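Uncharacterized protein VP1736 (Vibrio parahaemolyticus, PDB 3LXQ) is of unknown function but carries a sulfatase-family domain of the alkaline phosphatase superfamily, an alpha/beta fold built round a mixed beta sheet. Local coordinates at residues 125-130 with 320-325; 92-97 with 303-308; 342-347 with 375-380; 136-141 with 149-154; 338-343 with 387-392. All coordinates share one frame; numbering follows the deposited sequence.

In the fold
Five contacts tie the sulfatase-family domain together and fasten a smaller antiparallel sheet to it. From the N terminus, residues 92-97 open contact 2 and 125-130 open contact 1. Contact 4 opens next and closes a short loop between 136-141 and 149-154, nested inside both. Residues 303-308 then close contact 2 and 320-325 close contact 1, so these two long loops cross, and both lie in the large mixed sheet. Contacts 5 and 3 come after both; they start from overlapping segments that share Asn342 and Asn343, and contact 3 closes first at 375-380, contact 5 at 387-392, on neighbouring strands of the five-stranded antiparallel sheet.

Contact 1 of 5, residues 125-130 with 320-325; sequences QMYATG and HFHIPA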
# COMPACT_ATOMS: atom_id res chain seq x y z
N GLN A 125 12.72 -1.40 4.13
CA GLN A 125 12.93 -1.31 2.69
C GLN A 125 11.63 -1.49 1.90
O GLN A 125 11.62 -2.21 0.91
CB GLN A 125 13.98 -2.33 2.22
CG GLN A 125 15.40 -1.97 2.62
CD GLN A 125 15.87 -0.66 2.02
OE1 GLN A 125 16.56 0.13 2.67
NE2 GLN A 125 15.52 -0.42 0.76
N MSE A 126 10.58 -0.82 2.35
CA MSE A 126 9.26 -0.81 1.73
C MSE A 126 9.13 0.31 0.69
O MSE A 126 9.47 1.46 0.96
CB MSE A 126 8.18 -0.62 2.80
CG MSE A 126 6.76 -0.66 2.26
SE MSE A 126 6.25 -2.35 1.44
CE MSE A 126 6.72 -3.54 2.91
N TYR A 127 8.62 -0.05 -0.48
CA TYR A 127 8.42 0.94 -1.56
C TYR A 127 7.01 0.95 -2.11
O TYR A 127 6.41 -0.11 -2.34
CB TYR A 127 9.44 0.73 -2.68
CG TYR A 127 10.84 0.97 -2.20
CD1 TYR A 127 11.56 -0.04 -1.55
CD2 TYR A 127 11.45 2.22 -2.35
CE1 TYR A 127 12.84 0.18 -1.07
CE2 TYR A 127 12.74 2.44 -1.89
CZ TYR A 127 13.43 1.41 -1.25
OH TYR A 127 14.70 1.63 -0.76
N ALA A 128 6.48 2.15 -2.29
CA ALA A 128 5.22 2.32 -3.00
C ALA A 128 5.47 2.00 -4.47
O ALA A 128 6.58 2.17 -4.96
CB ALA A 128 4.69 3.75 -2.83
N THR A 129 4.45 1.46 -5.14
CA THR A 129 4.50 1.23 -6.58
C THR A 129 4.22 2.51 -7.37
O THR A 129 4.53 2.60 -8.57
CB THR A 129 3.48 0.18 -7.01
OG1 THR A 129 2.18 0.64 -6.63
CG2 THR A 129 3.75 -1.19 -6.36
N GLY A 130 3.64 3.51 -6.70
CA GLY A 130 3.32 4.79 -7.34
C GLY A 130 3.58 6.06 -6.55
O GLY A 130 4.23 6.04 -5.49
N HIS A 320 12.08 8.55 -3.22
CA HIS A 320 10.73 9.10 -3.13
C HIS A 320 9.61 8.10 -3.36
O HIS A 320 8.45 8.48 -3.51
CB HIS A 320 10.59 10.30 -4.04
CG HIS A 320 11.41 11.47 -3.59
ND1 HIS A 320 11.00 12.31 -2.58
CD2 HIS A 320 12.62 11.92 -3.99
CE1 HIS A 320 11.92 13.24 -2.39
NE2 HIS A 320 12.91 13.03 -3.24
N PHE A 321 9.95 6.81 -3.36
CA PHE A 321 8.95 5.75 -3.27
C PHE A 321 9.09 5.04 -1.93
O PHE A 321 8.27 4.17 -1.57
CB PHE A 321 9.11 4.77 -4.44
CG PHE A 321 8.72 5.36 -5.78
CD1 PHE A 321 9.61 6.17 -6.49
CD2 PHE A 321 7.47 5.11 -6.31
CE1 PHE A 321 9.24 6.73 -7.71
CE2 PHE A 321 7.10 5.66 -7.53
CZ PHE A 321 7.99 6.46 -8.24
N HIS A 322 10.12 5.43 -1.18
CA HIS A 322 10.44 4.82 0.09
C HIS A 322 9.45 5.27 1.17
O HIS A 322 9.22 6.46 1.37
CB HIS A 322 11.90 5.09 0.46
CG HIS A 322 12.40 4.30 1.63
ND1 HIS A 322 13.41 4.76 2.45
CD2 HIS A 322 12.04 3.10 2.13
CE1 HIS A 322 13.65 3.88 3.40
NE2 HIS A 322 12.83 2.86 3.23
N ILE A 323 8.84 4.30 1.84
CA ILE A 323 7.71 4.56 2.71
C ILE A 323 7.82 3.70 3.96
O ILE A 323 8.46 2.65 3.93
CB ILE A 323 6.34 4.31 2.00
CG1 ILE A 323 6.29 2.93 1.32
CG2 ILE A 323 6.09 5.36 0.94
CD1 ILE A 323 4.86 2.42 1.05
N PRO A 324 7.23 4.16 5.07
CA PRO A 324 7.14 3.30 6.25
C PRO A 324 6.07 2.23 6.07
O PRO A 324 5.12 2.42 5.31
CB PRO A 324 6.70 4.27 7.35
CG PRO A 324 5.92 5.33 6.61
CD PRO A 324 6.63 5.48 5.30
N ALA A 325 6.25 1.10 6.74
CA ALA A 325 5.22 0.09 6.81
C ALA A 325 5.42 -0.61 8.13
O ALA A 325 6.54 -0.95 8.47
CB ALA A 325 5.32 -0.90 5.66
O HOH W 1 10.72 1.23 4.44
O HOH W 2 5.99 7.53 -3.67
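In the large mixed sheet of the sulfatase-family domain, Tyr127 faces His322 as an antiparallel non-hydrogen-bonded pair, with backbone bonds flanking it. Ala128 N donates to Phe321 O at 2.8 Å, and Ile323 N to Met126 O at 3.0 Å. The Tyr127 and His322 rings share one face of the sheet. Their planes are 26° apart but slid so far, with centroids 5.1 Å apart, that the overlap is slight; His322 CD2 lies over the rim of the phenol ring. CG of His322 is anti to the backbone N (chi1 -170°), which carries the imidazole toward Tyr127. Met126 O lies at the imidazole edge, 3.3 Å from CD2, while NE2 bonds to Thr124 O. Apolar side chains meet as well. Met126, present as selenomethionine, places CG 3.7 Å from Ile323 CG1 and equally far from Ala325 CB, its bent chain lying against a branched and a small residue. A water accepts from Met126 N and donates to Ile323 O, linking the two strands. Strand 298-304 packs against Ile323 and Ala325, strand 377-382 covers Tyr127 and Phe321, and strand 341-342 pairs with 121-127.

Contact 2 of 5, residues 92-97 with 303-308; sequences LQESLG and IADHDA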
# COMPACT_ATOMS: atom_id res chain seq x y z
N LEU A 92 -4.05 3.71 6.23
CA LEU A 92 -3.32 4.27 5.10
C LEU A 92 -2.95 5.73 5.35
O LEU A 92 -3.80 6.56 5.70
CB LEU A 92 -4.10 4.07 3.78
CG LEU A 92 -3.43 4.46 2.44
CD1 LEU A 92 -2.19 3.67 2.17
CD2 LEU A 92 -4.41 4.31 1.27
N GLN A 93 -1.67 6.04 5.20
CA GLN A 93 -1.14 7.32 5.61
C GLN A 93 -0.87 8.19 4.40
O GLN A 93 0.08 7.94 3.64
CB GLN A 93 0.13 7.14 6.44
CG GLN A 93 -0.03 6.20 7.62
CD GLN A 93 -1.00 6.74 8.66
OE1 GLN A 93 -0.92 7.91 9.02
NE2 GLN A 93 -1.91 5.90 9.13
N GLU A 94 -1.74 9.19 4.21
CA GLU A 94 -1.59 10.15 3.12
C GLU A 94 -0.21 10.79 3.10
O GLU A 94 0.18 11.47 4.05
CB GLU A 94 -2.65 11.25 3.21
CG GLU A 94 -2.46 12.41 2.20
CD GLU A 94 -2.49 11.92 0.77
OE1 GLU A 94 -1.55 12.20 -0.01
OE2 GLU A 94 -3.47 11.22 0.42
N SER A 95 0.50 10.59 1.99
CA SER A 95 1.79 11.24 1.70
C SER A 95 2.89 11.04 2.75
O SER A 95 3.87 11.79 2.76
CB SER A 95 1.59 12.73 1.42
OG SER A 95 0.83 12.90 0.24
N LEU A 96 2.77 10.00 3.57
CA LEU A 96 3.75 9.75 4.62
C LEU A 96 5.02 9.07 4.07
O LEU A 96 5.22 7.88 4.24
CB LEU A 96 3.13 8.95 5.77
CG LEU A 96 3.95 8.85 7.07
CD1 LEU A 96 4.07 10.19 7.72
CD2 LEU A 96 3.33 7.84 8.05
N GLY A 97 5.87 9.84 3.40
CA GLY A 97 7.13 9.32 2.91
C GLY A 97 8.12 9.08 4.03
O GLY A 97 7.99 9.65 5.12
N ILE A 303 0.77 2.13 6.92
CA ILE A 303 1.51 2.21 5.66
C ILE A 303 1.09 3.46 4.87
O ILE A 303 -0.08 3.84 4.88
CB ILE A 303 1.35 0.89 4.82
CG1 ILE A 303 2.41 0.82 3.71
CG2 ILE A 303 -0.08 0.72 4.29
CD1 ILE A 303 2.51 -0.51 3.00
N ALA A 304 2.05 4.11 4.23
CA ALA A 304 1.73 5.27 3.38
C ALA A 304 1.13 4.83 2.04
O ALA A 304 1.24 3.66 1.64
CB ALA A 304 2.97 6.14 3.16
N ASP A 305 0.47 5.77 1.38
CA ASP A 305 -0.01 5.54 0.01
C ASP A 305 1.08 5.88 -1.01
O ASP A 305 1.07 5.35 -2.11
CB ASP A 305 -1.32 6.30 -0.26
CG ASP A 305 -1.20 7.80 -0.06
OD1 ASP A 305 -0.18 8.28 0.49
OD2 ASP A 305 -2.13 8.51 -0.48
N HIS A 306 2.00 6.76 -0.60
CA HIS A 306 3.15 7.21 -1.41
C HIS A 306 3.92 8.27 -0.61
O HIS A 306 3.45 8.74 0.42
CB HIS A 306 2.69 7.83 -2.74
CG HIS A 306 1.64 8.89 -2.57
ND1 HIS A 306 1.93 10.21 -2.34
CD2 HIS A 306 0.29 8.80 -2.58
CE1 HIS A 306 0.81 10.90 -2.23
NE2 HIS A 306 -0.20 10.07 -2.38
N ASP A 307 5.09 8.65 -1.09
CA ASP A 307 5.84 9.76 -0.50
C ASP A 307 5.21 11.06 -1.01
O ASP A 307 4.48 11.05 -2.01
CB ASP A 307 7.30 9.69 -0.95
CG ASP A 307 8.21 10.71 -0.28
OD1 ASP A 307 7.83 11.37 0.72
OD2 ASP A 307 9.35 10.84 -0.77
N ALA A 308 5.46 12.16 -0.31
CA ALA A 308 5.11 13.47 -0.85
C ALA A 308 5.71 13.58 -2.25
O ALA A 308 6.89 13.30 -2.46
CB ALA A 308 5.63 14.58 0.05
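Leu92 with Ile303 and Gln93 with Ala304 are parallel bridges at the C-terminal ends of two adjacent strands of the central sheet, the edge where alkaline phosphatase-fold proteins usually carry their functional site. Backbone bonds make the ladder: Gln93 N donates to Ile303 O at 2.7 Å, and Asp305 N to Gln93 O at 3.2 Å. Beyond it, a type II turn from Gln93 to Leu96 presents Ser95 N to the Asp305 carboxylate. OD1 of Asp305 receives that N-H at 2.8 Å on its syn side, so one acid oxygen ties the turn to the neighbouring strand end.

Among polar side chains, Glu94 OE2 and Asp305 OD2 approach to 3.2 Å with their carboxylate planes 85° apart; both are hydrogen-bonded to Ser133 OG, as is His306 NE2. The imidazole of His306 is steadied from its other nitrogen, ND1, which bonds to Asp307 O.

Apolar packing is close: Leu92 CD1 lies 3.7 Å from Asp305 CB, and Leu96 CB 3.8 Å from Ala304 CB, the small alanine letting the turn settle on the strand. Glycine suits position 97, where the Asp307 carboxylate presses in and OD1, bonded to Gln99 NE2, reaches 3.1 Å from Gly97 CA.

Contact 3 of 5, residues 342-347 with 375-380; sequences NNIDMP and DERAMM
Asn342 grips Met379 with both ends of its amide. OD1 accepts from Met379 N at 2.6 Å, in the carbonyl plane and on a lone pair, while ND2 donates to Met379 O at 3.0 Å. The amide thus offers an acceptor and a donor to the backbone of 377-382, an outermost strand of its sheet, and asparagine suits the place because its side chain resembles a peptide group. Beside it stands a salt bridge. Arg377 meets Asp345 end-on, with NH2 2.9 Å from OD1 and NH1 3.0 Å from OD2; each oxygen uses its syn lone pair, and the two planes are only 3° apart. A bend in the arginine chain (chi2 89°) turns the guanidinium from the strand toward the acid. Asn342 OD1 lies over one of its faces, and Ile344 CD1 meets CE of Met379, a selenomethionine, at 4.1 Å.

In the next shell, Asn342 N donates to Asp345 OD2 at 2.8 Å from above the carboxylate plane, and Arg365 N bonds to OD1, so each carboxylate oxygen has two donors. Asn342 ND2 also reaches Tyr127 O, which fixes the amide between two sheets. Together the amide pair and the coplanar, end-on salt bridge join the end of strand 341-342 and the 3-10 segment 343-345 to the C-terminal antiparallel sheet, a smaller sheet of the kind that follows the large alpha/beta part in sulfatases.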
# COMPACT_ATOMS: atom_id res chain seq x y z
N ASN A 342 7.28 -4.22 -1.88
CA ASN A 342 6.34 -3.22 -2.37
C ASN A 342 5.11 -3.27 -1.51
O ASN A 342 4.84 -4.28 -0.87
CB ASN A 342 5.90 -3.55 -3.79
CG ASN A 342 6.73 -2.87 -4.86
OD1 ASN A 342 7.06 -3.49 -5.88
ND2 ASN A 342 7.02 -1.58 -4.68
N ASN A 343 4.34 -2.19 -1.50
CA ASN A 343 3.02 -2.21 -0.87
C ASN A 343 2.04 -3.24 -1.46
O ASN A 343 1.13 -3.68 -0.77
CB ASN A 343 2.40 -0.81 -0.77
CG ASN A 343 2.40 -0.04 -2.08
OD1 ASN A 343 2.88 -0.52 -3.13
ND2 ASN A 343 1.85 1.17 -2.04
N ILE A 344 2.23 -3.63 -2.73
CA ILE A 344 1.44 -4.73 -3.31
C ILE A 344 1.74 -6.12 -2.67
O ILE A 344 0.98 -7.07 -2.87
CB ILE A 344 1.57 -4.83 -4.85
CG1 ILE A 344 3.01 -5.16 -5.26
CG2 ILE A 344 1.09 -3.55 -5.55
CD1 ILE A 344 3.12 -5.75 -6.64
N ASP A 345 2.82 -6.22 -1.89
CA ASP A 345 3.10 -7.43 -1.11
C ASP A 345 2.32 -7.46 0.19
O ASP A 345 2.22 -8.49 0.86
CB ASP A 345 4.60 -7.57 -0.79
CG ASP A 345 5.48 -7.55 -2.04
OD1 ASP A 345 5.06 -8.11 -3.06
OD2 ASP A 345 6.59 -6.98 -2.01
N MSE A 346 1.75 -6.32 0.56
CA MSE A 346 1.04 -6.24 1.82
C MSE A 346 -0.27 -7.05 1.83
O MSE A 346 -0.48 -7.82 2.77
CB MSE A 346 0.87 -4.80 2.29
CG MSE A 346 2.19 -4.13 2.62
SE MSE A 346 3.12 -4.94 4.15
CE MSE A 346 4.26 -6.25 3.22
N PRO A 347 -1.10 -6.95 0.78
CA PRO A 347 -2.33 -7.74 0.90
C PRO A 347 -2.12 -9.25 1.03
O PRO A 347 -2.78 -9.84 1.88
CB PRO A 347 -3.14 -7.40 -0.35
CG PRO A 347 -2.45 -6.28 -1.02
CD PRO A 347 -1.15 -5.98 -0.34
N ASP A 375 15.48 -12.63 -4.61
CA ASP A 375 14.08 -12.36 -4.93
C ASP A 375 13.52 -11.04 -4.34
O ASP A 375 12.44 -10.58 -4.74
CB ASP A 375 13.21 -13.56 -4.54
CG ASP A 375 13.53 -14.79 -5.39
OD1 ASP A 375 13.73 -14.63 -6.62
OD2 ASP A 375 13.59 -15.89 -4.81
N GLU A 376 14.28 -10.41 -3.44
CA GLU A 376 13.90 -9.09 -2.94
C GLU A 376 13.79 -8.14 -4.12
O GLU A 376 14.65 -8.15 -4.99
CB GLU A 376 14.93 -8.57 -1.96
CG GLU A 376 15.03 -9.41 -0.70
CD GLU A 376 15.93 -8.79 0.34
OE1 GLU A 376 16.29 -7.59 0.22
OE2 GLU A 376 16.28 -9.53 1.29
N ARG A 377 12.73 -7.33 -4.14
CA ARG A 377 12.49 -6.40 -5.26
C ARG A 377 11.44 -5.35 -4.93
O ARG A 377 10.59 -5.55 -4.05
CB ARG A 377 12.11 -7.14 -6.56
CG ARG A 377 10.73 -7.84 -6.54
CD ARG A 377 9.59 -6.89 -7.01
NE ARG A 377 8.27 -7.52 -6.82
CZ ARG A 377 7.55 -7.49 -5.70
NH1 ARG A 377 7.99 -6.83 -4.63
NH2 ARG A 377 6.37 -8.12 -5.66
N ALA A 378 11.51 -4.25 -5.67
CA ALA A 378 10.49 -3.21 -5.64
C ALA A 378 10.26 -2.70 -7.06
O ALA A 378 11.21 -2.31 -7.78
CB ALA A 378 10.92 -2.04 -4.72
N MSE A 379 8.99 -2.71 -7.46
CA MSE A 379 8.58 -2.05 -8.69
C MSE A 379 8.12 -0.64 -8.35
O MSE A 379 7.37 -0.45 -7.41
CB MSE A 379 7.42 -2.80 -9.34
CG MSE A 379 7.59 -4.30 -9.38
SE MSE A 379 6.11 -4.98 -10.46
CE MSE A 379 5.85 -6.72 -9.55
N MSE A 380 8.55 0.33 -9.14
CA MSE A 380 8.02 1.68 -8.95
C MSE A 380 7.81 2.46 -10.25
O MSE A 380 8.62 2.40 -11.18
CB MSE A 380 8.77 2.45 -7.85
CG MSE A 380 10.25 2.56 -8.02
SE MSE A 380 11.27 2.44 -6.34
CE MSE A 380 12.47 1.08 -7.03

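Contact 4 of 5, residues 136-141 with 149-154; sequences GIEAVT and SRAVVK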
# COMPACT_ATOMS: atom_id res chain seq x y z
N GLY A 136 -1.73 3.99 -4.33
CA GLY A 136 -1.56 3.39 -2.99
C GLY A 136 -2.77 2.61 -2.53
O GLY A 136 -2.64 1.56 -1.87
N ILE A 137 -3.96 3.10 -2.85
CA ILE A 137 -5.21 2.35 -2.60
C ILE A 137 -5.24 1.09 -3.47
O ILE A 137 -5.58 0.00 -2.99
CB ILE A 137 -6.46 3.24 -2.85
CG1 ILE A 137 -6.44 4.44 -1.89
CG2 ILE A 137 -7.76 2.42 -2.71
CD1 ILE A 137 -7.37 5.59 -2.29
N GLU A 138 -4.91 1.24 -4.75
CA GLU A 138 -4.75 0.09 -5.67
C GLU A 138 -3.88 -1.01 -5.06
O GLU A 138 -4.30 -2.18 -4.99
CB GLU A 138 -4.13 0.58 -6.97
CG GLU A 138 -3.60 -0.47 -7.92
CD GLU A 138 -3.08 0.18 -9.21
OE1 GLU A 138 -2.03 0.85 -9.13
OE2 GLU A 138 -3.74 0.05 -10.27
N ALA A 139 -2.70 -0.62 -4.59
CA ALA A 139 -1.72 -1.56 -4.08
C ALA A 139 -2.18 -2.31 -2.85
O ALA A 139 -1.90 -3.50 -2.73
CB ALA A 139 -0.41 -0.87 -3.77
N VAL A 140 -2.86 -1.64 -1.92
CA VAL A 140 -3.21 -2.33 -0.66
C VAL A 140 -4.58 -2.97 -0.68
O VAL A 140 -4.90 -3.79 0.19
CB VAL A 140 -3.07 -1.41 0.59
CG1 VAL A 140 -1.64 -0.87 0.67
CG2 VAL A 140 -4.09 -0.25 0.56
N THR A 141 -5.40 -2.63 -1.67
CA THR A 141 -6.73 -3.28 -1.72
C THR A 141 -6.80 -4.38 -2.78
O THR A 141 -7.63 -5.28 -2.68
CB THR A 141 -7.88 -2.29 -1.96
OG1 THR A 141 -7.70 -1.64 -3.22
CG2 THR A 141 -7.93 -1.27 -0.85
N SER A 149 -0.52 4.07 -17.03
CA SER A 149 -1.86 4.62 -16.93
C SER A 149 -2.19 4.93 -15.49
O SER A 149 -1.38 4.68 -14.58
CB SER A 149 -2.90 3.63 -17.48
OG SER A 149 -2.80 3.52 -18.88
N ARG A 150 -3.40 5.44 -15.27
CA ARG A 150 -3.89 5.71 -13.93
C ARG A 150 -4.16 4.39 -13.22
O ARG A 150 -4.45 3.38 -13.86
CB ARG A 150 -5.16 6.57 -14.00
CG ARG A 150 -5.00 7.84 -14.84
CD ARG A 150 -6.26 8.70 -14.91
NE ARG A 150 -7.48 7.95 -15.25
CZ ARG A 150 -7.90 7.68 -16.49
NH1 ARG A 150 -7.20 8.08 -17.55
NH2 ARG A 150 -9.04 7.00 -16.68
N ALA A 151 -4.05 4.40 -11.89
CA ALA A 151 -4.52 3.26 -11.09
C ALA A 151 -5.96 2.85 -11.46
O ALA A 151 -6.77 3.68 -11.89
CB ALA A 151 -4.44 3.61 -9.63
N VAL A 152 -6.27 1.57 -11.25
CA VAL A 152 -7.57 0.99 -11.60
C VAL A 152 -8.74 1.57 -10.80
O VAL A 152 -9.90 1.32 -11.13
CB VAL A 152 -7.60 -0.57 -11.45
CG1 VAL A 152 -6.44 -1.22 -12.18
CG2 VAL A 152 -7.67 -0.99 -9.99
N VAL A 153 -8.44 2.36 -9.77
CA VAL A 153 -9.51 3.07 -9.03
C VAL A 153 -10.24 4.01 -9.99
O VAL A 153 -11.44 4.28 -9.83
CB VAL A 153 -8.96 3.87 -7.83
CG1 VAL A 153 -10.09 4.59 -7.09
CG2 VAL A 153 -8.16 2.97 -6.89
N LYS A 154 -9.51 4.47 -11.01
CA LYS A 154 -10.03 5.44 -11.97
C LYS A 154 -10.25 4.88 -13.38
O LYS A 154 -10.61 5.61 -14.29
CB LYS A 154 -9.12 6.68 -12.04
CG LYS A 154 -9.17 7.53 -10.79
CD LYS A 154 -8.28 8.75 -10.89
CE LYS A 154 -8.63 9.72 -9.79
NZ LYS A 154 -7.67 10.86 -9.73
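A helix-to-loop contact, in which Glu138 of helix 133-141 holds the turn that starts at Ala151, closes the chain back on itself within the sulfatase-family alpha/beta fold. The turn is type I, running from Ala151 to Lys154, with Lys154 N bonded to Ala151 O at 3.0 Å. Glu138 is extended, its CG anti to N (chi1 166°), and it reaches from the helix so that OE2 accepts from Val152 N at 3.1 Å. The bond is fairly straight, but the N-H comes from above the carboxylate plane, 49° out of it. Glutamate has the length to reach from helix to loop, and its other oxygen is employed too: OE1 forms a salt bridge with Arg135 NE, while NH2 of the same arginine bonds to Ser149 O, so the pair holds the loop at Ser149 and at Val152.

Apolar contact supports the polar one. The small Ala151 lets its CB sit over the carboxylate face, 3.7 Å from Glu138 CD. Ile137 and Val153, branched residues suited to a buried seam, touch lightly through CG2 atoms 4.2 Å apart, and helix 189-195 covers both. Val152 closes over the bonded oxygen, with CG1 3.5 Å from Glu138 OE2.

Contact 5 of 5, residues 338-343 with 387-392; sequences DRIANN and GYLTRD
Ile340 holds its CG1 branch anti to the carbonyl carbon (chi1 -50°) and runs on extended to CD1, while Arg391 bends at CG (chi2 -69°) and then continues straight, so that the isoleucine branch and the arginine chain come to cross. Ile340 CD1 lies 3.5 Å from Arg391 NE and 3.6 Å from Arg391 CD. CG1 of Ile340 sits over one face of the guanidinium, 4.0 Å from CZ. A flat cation tolerates an apolar partner over its face because its N-H groups point outward in the plane, and isoleucine supplies a branch long enough to cover both the methylenes and the start of the planar group.

The other branch, CG2 of Ile340, meets Leu389 CD2 at 4.2 Å, the two side chains crossing at about a right angle. Thus the segment 338-343 rests one hydrophobic residue on Leu389 of strand 385-390, and Ala378 of the adjacent strand and Phe410 also touch Ile340.

At the guanidinium edge, near its plane, lies Asp338 O. Its distance of 2.5 Å from Arg391 NH1 is unusually short, so the detail there is doubtful. The Asp338 carboxylate is engaged elsewhere, with OD1 bonded to Thr124 OG1. Thr390 OG1, also hydrogen-bonded to Asn393 OD1, accepts from Asp392 N in an ST turn with Arg391 at its middle.

Glu376 OE1 forms a salt bridge with Arg391 NE and also accepts from Ile340 N, so one acid serves both segments. The arginine probably gains from this negative partner, combining charge pairing at NE with hydrocarbon over its face.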
# COMPACT_ATOMS: atom_id res chain seq x y z
N ASP A 338 14.44 -6.04 6.74
CA ASP A 338 15.13 -5.23 5.75
C ASP A 338 14.91 -5.74 4.32
O ASP A 338 15.58 -5.28 3.39
CB ASP A 338 16.64 -5.15 6.09
CG ASP A 338 16.91 -4.63 7.52
OD1 ASP A 338 16.25 -3.66 7.96
OD2 ASP A 338 17.79 -5.20 8.21
N ARG A 339 13.98 -6.68 4.12
CA ARG A 339 13.78 -7.26 2.77
C ARG A 339 13.08 -6.27 1.85
O ARG A 339 12.05 -5.72 2.21
CB ARG A 339 12.99 -8.59 2.84
CG ARG A 339 13.72 -9.76 3.54
CD ARG A 339 12.83 -11.02 3.67
NE ARG A 339 11.58 -10.76 4.39
CZ ARG A 339 10.59 -11.64 4.57
NH1 ARG A 339 10.66 -12.87 4.06
NH2 ARG A 339 9.51 -11.27 5.25
N ILE A 340 13.65 -6.02 0.67
CA ILE A 340 13.03 -5.09 -0.28
C ILE A 340 11.65 -5.62 -0.65
O ILE A 340 11.51 -6.79 -1.04
CB ILE A 340 13.86 -4.87 -1.58
CG1 ILE A 340 15.32 -4.54 -1.25
CG2 ILE A 340 13.26 -3.71 -2.41
CD1 ILE A 340 16.22 -4.65 -2.43
N ALA A 341 10.64 -4.76 -0.53
CA ALA A 341 9.26 -5.13 -0.81
C ALA A 341 8.47 -3.94 -1.36
O ALA A 341 8.96 -2.81 -1.33
CB ALA A 341 8.60 -5.67 0.46
N ASN A 342 7.28 -4.22 -1.88
CA ASN A 342 6.34 -3.22 -2.37
C ASN A 342 5.11 -3.27 -1.51
O ASN A 342 4.84 -4.28 -0.87
CB ASN A 342 5.90 -3.55 -3.79
CG ASN A 342 6.73 -2.87 -4.86
OD1 ASN A 342 7.06 -3.49 -5.88
ND2 ASN A 342 7.02 -1.58 -4.68
N ASN A 343 4.34 -2.19 -1.50
CA ASN A 343 3.02 -2.21 -0.87
C ASN A 343 2.04 -3.24 -1.46
O ASN A 343 1.13 -3.68 -0.77
CB ASN A 343 2.40 -0.81 -0.77
CG ASN A 343 2.40 -0.04 -2.08
OD1 ASN A 343 2.88 -0.52 -3.13
ND2 ASN A 343 1.85 1.17 -2.04
N GLY A 387 10.48 1.50 -12.82
CA GLY A 387 11.71 1.04 -12.21
C GLY A 387 11.58 -0.28 -11.50
O GLY A 387 10.56 -0.56 -10.87
N TYR A 388 12.61 -1.11 -11.64
CA TYR A 388 12.67 -2.41 -10.97
C TYR A 388 13.96 -2.47 -10.14
O TYR A 388 15.08 -2.55 -10.68
CB TYR A 388 12.61 -3.56 -11.99
CG TYR A 388 12.16 -4.90 -11.41
CD1 TYR A 388 10.81 -5.24 -11.34
CD2 TYR A 388 13.10 -5.83 -10.96
CE1 TYR A 388 10.40 -6.49 -10.82
CE2 TYR A 388 12.71 -7.05 -10.44
CZ TYR A 388 11.36 -7.38 -10.37
OH TYR A 388 11.01 -8.59 -9.86
N LEU A 389 13.77 -2.37 -8.83
CA LEU A 389 14.86 -2.38 -7.86
C LEU A 389 15.03 -3.78 -7.26
O LEU A 389 14.05 -4.39 -6.79
CB LEU A 389 14.60 -1.35 -6.75
CG LEU A 389 15.65 -1.22 -5.63
CD1 LEU A 389 16.95 -0.54 -6.10
CD2 LEU A 389 15.08 -0.51 -4.39
N THR A 390 16.25 -4.29 -7.32
CA THR A 390 16.64 -5.51 -6.60
C THR A 390 17.92 -5.22 -5.80
O THR A 390 18.47 -4.13 -5.87
CB THR A 390 16.90 -6.70 -7.57
OG1 THR A 390 18.21 -6.57 -8.13
CG2 THR A 390 15.87 -6.74 -8.70
N ARG A 391 18.39 -6.20 -5.04
CA ARG A 391 19.57 -5.99 -4.20
C ARG A 391 20.84 -5.77 -5.02
O ARG A 391 21.83 -5.24 -4.52
CB ARG A 391 19.76 -7.17 -3.24
CG ARG A 391 18.88 -7.11 -2.01
CD ARG A 391 19.29 -5.98 -1.08
NE ARG A 391 18.40 -5.88 0.07
CZ ARG A 391 18.52 -4.98 1.05
NH1 ARG A 391 17.66 -4.98 2.05
NH2 ARG A 391 19.51 -4.09 1.03
N ASP A 392 20.79 -6.14 -6.30
CA ASP A 392 21.97 -6.20 -7.16
C ASP A 392 21.98 -5.17 -8.28
O ASP A 392 23.04 -4.80 -8.79
CB ASP A 392 22.11 -7.60 -7.74
CG ASP A 392 22.28 -8.64 -6.66
OD1 ASP A 392 23.38 -8.72 -6.08
OD2 ASP A 392 21.30 -9.36 -6.38